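Local coordinates for protocatechuate decarboxylase (Klebsiella pneumoniae, PDB 5O3M), which decarboxylates 3,4-dihydroxybenzoate as a UbiD-family, prenylated-flavin-dependent enzyme and can also carboxylate catechols at the para position, at residues A[78-83]-A[91-96]; A[221-226]-A[286-291]. All blocks are in the same frame, centred on the assembly; numbering follows the deposited sequence.

Contact 1: residues A[78-83]-A[91-96]; sequences MMFNNI and ILVGMH
The ring of F80 turns its edge to the facing strand: I91 O lies at that edge, in the ring plane, and V93 CG2 reaches the same rim at F80 CE1, 4.0 Å away. With CG set beside the backbone N (chi1 -68°), the ring lies over the face of the sheet that F80 shares with M78, I91 and V93. The two segments form a beta hairpin, strands 77-80 and 91-93, inside a four-stranded mixed sheet. M78 and F80 pair with V93 and I91 as hydrogen-bonded pairs; the bond from F80 N to I91 O is short, at 2.7 Å. Beta-branched V93 and I91 suit such extended backbone, and their apolar branches suit the buried face.

M79 and L92, the non-hydrogen-bonded pair between them, point to the other face and meet at about a right angle. M79 bends at chi2 and chi3 (both 75°), which curls the flexible thioether back so that M79 SD sits 3.9 Å from L92 CB. Helix 28-36 covers this side through I32 on M79 and L28 on L92, while strands 42-45 and 337-339 flank the hairpin. Farther along the chain, I83 turns back toward I91, so that two branched apolar side chains meet in a buried setting; I83 CD1 lies 3.5 Å from I91 CD1.

Contact 2: residues A[221-226]-A[286-291]; sequences GKPLPI and EGELLP
L224 and I226 pair with L289 and G287 in antiparallel fashion, each as a hydrogen-bonded pair closed by two backbone bonds, the shortest being L289 N to L224 O at 2.8 Å. They join strands 224-230 and 283-289, neighbours in the antiparallel sheet of the Rift-related domain; the N-to-C directions of the two short strand segments differ by 152°. Between the two bonded pairs stands P225, opposite E288 in a non-hydrogen-bonded pair. Proline, which has no N-H to give, fits there because that position sends no N-H across to this partner strand.

L224, I226 and L289 form an apolar face packed under helix 209-219, with L224 on F213 and A217 and I226 on I210. L224 CB and L289 CB lie 4.3 Å apart, and the outer methyls I226 CD1 and L289 CD1 meet at 4.2 Å. I226 CG2 comes to 3.3 Å from the backbone G287 O, on the face where G287 carries no side chain.

On the face that carries P225, E288 lies alongside P223 of the preceding loop, both pointing the same way. CG of E288 stands between its backbone N and carbonyl carbon (chi1 41°), and E288 CB is 3.6 Å from P223 CB. The whole side chain, carboxylate included, runs beside the proline ring, and OE2 also makes a long, weak ion pair with K327. The carboxylate of E286 instead accepts bonds from the backbone N of V271 and S272.

Ahead of strand 224-230, G221 follows helix 209-219 in a Schellman motif, with the positive phi that glycine tolerates easily. Nearby, P291 lies against the peptide joining K222 to P223, with P291 CG 3.6 Å from K222 C.

From the N terminus, the chain first closes contact 1, where only seven residues separate segments 78-83 and 91-96, a local turn within the N-terminal domain of the UbiD family. Contact 2 opens much later, in the Rift-related domain, and is closed by a far longer excursion: the 59 residues between 221-226 and 286-291 include both helix and strand. The two loops are in series, neither nested nor crossed. The centres of contact 1 and contact 2 lie about 30 Å apart, and the nearest atoms of contact 1 and contact 2 are about 18 Å apart. Contact 1 holds together the middle of a small mixed sheet, whereas contact 2 joins two strands of the larger antiparallel sheet.

Contact 1: residues A[78-83]-A[91-96]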
loop_
_atom_site.group_PDB
_atom_site.type_symbol
_atom_site.label_atom_id
_atom_site.label_comp_id
_atom_site.label_asym_id
_atom_site.label_seq_id
_atom_site.Cartn_x
_atom_site.Cartn_y
_atom_site.Cartn_z
ATOM N N MET A 78 5.960 45.677 18.909
ATOM C CA MET A 78 5.330 46.356 20.035
ATOM C C MET A 78 6.332 46.692 21.129
ATOM O O MET A 78 7.086 45.824 21.579
ATOM C CB MET A 78 4.199 45.511 20.605
ATOM C CG MET A 78 3.373 46.245 21.632
ATOM S SD MET A 78 1.713 45.572 21.749
ATOM C CE MET A 78 0.986 46.614 23.017
ATOM N N MET A 79 6.322 47.951 21.569
ATOM C CA MET A 79 7.155 48.415 22.672
ATOM C C MET A 79 6.283 48.595 23.910
ATOM O O MET A 79 5.295 49.341 23.876
ATOM C CB MET A 79 7.869 49.719 22.314
ATOM C CG MET A 79 8.834 50.263 23.390
ATOM S SD MET A 79 10.397 49.356 23.483
ATOM C CE MET A 79 11.256 49.953 22.025
ATOM N N PHE A 80 6.650 47.907 24.999
ATOM C CA PHE A 80 6.008 48.071 26.303
ATOM C C PHE A 80 6.865 49.016 27.149
ATOM O O PHE A 80 7.963 48.648 27.591
ATOM C CB PHE A 80 5.822 46.715 26.989
ATOM C CG PHE A 80 4.820 45.827 26.312
ATOM C CD1 PHE A 80 5.191 45.037 25.225
ATOM C CD2 PHE A 80 3.502 45.786 26.741
ATOM C CE1 PHE A 80 4.261 44.199 24.585
ATOM C CE2 PHE A 80 2.559 44.951 26.095
ATOM C CZ PHE A 80 2.945 44.166 25.021
ATOM N N ASN A 81 6.366 50.233 27.371
ATOM C CA ASN A 81 7.137 51.253 28.077
ATOM C C ASN A 81 7.010 51.179 29.589
ATOM O O ASN A 81 7.883 51.692 30.295
ATOM C CB ASN A 81 6.705 52.660 27.642
ATOM C CG ASN A 81 7.184 53.019 26.260
ATOM O OD1 ASN A 81 8.255 52.584 25.824
ATOM N ND2 ASN A 81 6.396 53.832 25.557
ATOM N N ASN A 82 5.936 50.598 30.103
ATOM C CA ASN A 82 5.613 50.655 31.528
ATOM C C ASN A 82 5.612 49.216 32.034
ATOM O O ASN A 82 4.655 48.472 31.801
ATOM C CB ASN A 82 4.272 51.353 31.737
ATOM C CG ASN A 82 3.929 51.573 33.200
ATOM O OD1 ASN A 82 4.598 51.073 34.111
ATOM N ND2 ASN A 82 2.860 52.322 33.431
ATOM N N ILE A 83 6.689 48.833 32.713
ATOM C CA ILE A 83 6.952 47.458 33.113
ATOM C C ILE A 83 6.831 47.380 34.626
ATOM O O ILE A 83 7.665 47.940 35.347
ATOM C CB ILE A 83 8.345 46.999 32.661
ATOM C CG1 ILE A 83 8.601 47.363 31.190
ATOM C CG2 ILE A 83 8.526 45.497 32.934
ATOM C CD1 ILE A 83 7.719 46.616 30.166
ATOM N N ILE A 91 10.308 47.092 26.950
ATOM C CA ILE A 91 10.450 45.778 26.333
ATOM C C ILE A 91 9.912 45.843 24.913
ATOM O O ILE A 91 8.809 46.353 24.677
ATOM C CB ILE A 91 9.729 44.691 27.152
ATOM C CG1 ILE A 91 10.223 44.716 28.612
ATOM C CG2 ILE A 91 9.876 43.299 26.479
ATOM C CD1 ILE A 91 9.552 43.706 29.508
ATOM N N LEU A 92 10.696 45.334 23.973
ATOM C CA LEU A 92 10.302 45.265 22.579
ATOM C C LEU A 92 10.182 43.806 22.171
ATOM O O LEU A 92 11.090 43.009 22.425
ATOM C CB LEU A 92 11.314 45.984 21.691
ATOM C CG LEU A 92 11.176 45.811 20.181
ATOM C CD1 LEU A 92 10.051 46.689 19.621
ATOM C CD2 LEU A 92 12.515 46.130 19.558
ATOM N N VAL A 93 9.065 43.466 21.531
ATOM C CA VAL A 93 8.829 42.131 21.001
ATOM C C VAL A 93 8.295 42.269 19.578
ATOM O O VAL A 93 7.705 43.295 19.215
ATOM C CB VAL A 93 7.851 41.322 21.892
ATOM C CG1 VAL A 93 8.459 41.052 23.270
ATOM C CG2 VAL A 93 6.513 42.050 22.025
ATOM N N GLY A 94 8.540 41.244 18.759
ATOM C CA GLY A 94 7.892 41.129 17.466
ATOM C C GLY A 94 8.585 41.829 16.325
ATOM O O GLY A 94 7.989 41.954 15.244
ATOM N N MET A 95 9.827 42.278 16.530
ATOM C CA MET A 95 10.555 42.997 15.491
ATOM C C MET A 95 10.620 42.192 14.195
ATOM O O MET A 95 10.405 42.738 13.105
ATOM C CB MET A 95 11.957 43.338 15.995
ATOM C CG MET A 95 12.646 44.463 15.259
ATOM S SD MET A 95 11.824 46.077 15.387
ATOM C CE MET A 95 12.968 47.043 14.424
ATOM N N HIS A 96 10.907 40.894 14.282
ATOM C CA HIS A 96 11.007 40.056 13.090
ATOM C C HIS A 96 9.757 39.214 12.854
ATOM O O HIS A 96 9.814 38.251 12.086
ATOM C CB HIS A 96 12.232 39.134 13.171
ATOM C CG HIS A 96 13.437 39.769 13.797
ATOM N ND1 HIS A 96 13.758 39.606 15.132
ATOM C CD2 HIS A 96 14.399 40.570 13.275
ATOM C CE1 HIS A 96 14.865 40.278 15.399
ATOM N NE2 HIS A 96 15.272 40.875 14.294
#

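Contact 2: residues A[221-226]-A[286-291]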
loop_
_atom_site.group_PDB
_atom_site.type_symbol
_atom_site.label_atom_id
_atom_site.label_comp_id
_atom_site.label_asym_id
_atom_site.label_seq_id
_atom_site.Cartn_x
_atom_site.Cartn_y
_atom_site.Cartn_z
ATOM N N GLY A 221 39.256 22.449 32.792
ATOM C CA GLY A 221 38.804 22.976 34.064
ATOM C C GLY A 221 38.743 24.482 34.112
ATOM O O GLY A 221 38.940 25.068 35.179
ATOM N N LYS A 222 38.472 25.128 32.980
ATOM C CA LYS A 222 38.489 26.576 32.863
ATOM C C LYS A 222 37.171 27.101 32.299
ATOM O O LYS A 222 36.515 26.430 31.495
ATOM C CB LYS A 222 39.636 27.049 31.957
ATOM C CG LYS A 222 41.045 26.648 32.409
ATOM C CD LYS A 222 42.090 27.523 31.726
ATOM C CE LYS A 222 43.461 26.881 31.706
ATOM N NZ LYS A 222 44.065 26.804 33.063
ATOM N N PRO A 223 36.772 28.308 32.694
ATOM C CA PRO A 223 35.579 28.932 32.109
ATOM C C PRO A 223 35.798 29.348 30.656
ATOM O O PRO A 223 36.919 29.412 30.149
ATOM C CB PRO A 223 35.347 30.156 33.005
ATOM C CG PRO A 223 36.706 30.470 33.570
ATOM C CD PRO A 223 37.401 29.150 33.732
ATOM N N LEU A 224 34.693 29.636 29.977
ATOM C CA LEU A 224 34.748 30.204 28.632
ATOM C C LEU A 224 34.111 31.585 28.660
ATOM O O LEU A 224 32.887 31.700 28.877
ATOM C CB LEU A 224 34.047 29.319 27.601
ATOM C CG LEU A 224 34.295 29.833 26.175
ATOM C CD1 LEU A 224 35.605 29.289 25.614
ATOM C CD2 LEU A 224 33.128 29.551 25.227
ATOM N N PRO A 225 34.888 32.647 28.462
ATOM C CA PRO A 225 34.307 33.992 28.459
ATOM C C PRO A 225 33.416 34.202 27.245
ATOM O O PRO A 225 33.731 33.783 26.128
ATOM C CB PRO A 225 35.533 34.907 28.426
ATOM C CG PRO A 225 36.561 34.092 27.725
ATOM C CD PRO A 225 36.327 32.665 28.152
ATOM N N ILE A 226 32.298 34.880 27.478
ATOM C CA ILE A 226 31.227 34.992 26.503
ATOM C C ILE A 226 30.572 36.352 26.693
ATOM O O ILE A 226 30.624 36.935 27.782
ATOM C CB ILE A 226 30.232 33.819 26.693
ATOM C CG1 ILE A 226 29.087 33.865 25.689
ATOM C CG2 ILE A 226 29.690 33.806 28.106
ATOM C CD1 ILE A 226 28.195 32.653 25.792
ATOM N N GLU A 286 27.868 40.195 30.023
ATOM C CA GLU A 286 29.211 39.625 29.987
ATOM C C GLU A 286 29.320 38.568 31.078
ATOM O O GLU A 286 28.913 38.807 32.220
ATOM C CB GLU A 286 30.285 40.707 30.184
ATOM C CG GLU A 286 30.130 41.936 29.269
ATOM C CD GLU A 286 31.325 42.895 29.321
ATOM O OE1 GLU A 286 32.235 42.681 30.159
ATOM O OE2 GLU A 286 31.355 43.866 28.518
ATOM N N GLY A 287 29.858 37.408 30.725
ATOM C CA GLY A 287 30.040 36.366 31.713
ATOM C C GLY A 287 30.984 35.291 31.221
ATOM O O GLY A 287 31.678 35.454 30.215
ATOM N N GLU A 288 31.005 34.185 31.961
ATOM C CA GLU A 288 31.789 33.021 31.580
ATOM C C GLU A 288 30.984 31.746 31.812
ATOM O O GLU A 288 30.330 31.591 32.851
ATOM C CB GLU A 288 33.121 32.974 32.357
ATOM C CG GLU A 288 33.025 33.361 33.819
ATOM C CD GLU A 288 34.391 33.485 34.483
ATOM O OE1 GLU A 288 35.349 33.882 33.790
ATOM O OE2 GLU A 288 34.509 33.180 35.692
ATOM N N LEU A 289 31.023 30.841 30.833
ATOM C CA LEU A 289 30.427 29.515 31.009
ATOM C C LEU A 289 31.269 28.701 31.988
ATOM O O LEU A 289 32.446 28.431 31.729
ATOM C CB LEU A 289 30.310 28.795 29.667
ATOM C CG LEU A 289 29.197 29.315 28.748
ATOM C CD1 LEU A 289 29.412 28.896 27.300
ATOM C CD2 LEU A 289 27.839 28.839 29.238
ATOM N N LEU A 290 30.658 28.301 33.122
ATOM C CA LEU A 290 31.373 27.678 34.226
ATOM C C LEU A 290 31.685 26.213 33.917
ATOM O O LEU A 290 30.836 25.485 33.390
ATOM C CB LEU A 290 30.561 27.778 35.517
ATOM C CG LEU A 290 30.451 29.214 36.041
ATOM C CD1 LEU A 290 29.628 29.231 37.306
ATOM C CD2 LEU A 290 31.834 29.863 36.271
ATOM N N PRO A 291 32.897 25.767 34.230
ATOM C CA PRO A 291 33.252 24.368 33.985
ATOM C C PRO A 291 32.803 23.494 35.145
ATOM O O PRO A 291 32.806 23.916 36.305
ATOM C CB PRO A 291 34.780 24.414 33.872
ATOM C CG PRO A 291 35.165 25.534 34.817
ATOM C CD PRO A 291 34.027 26.544 34.775
#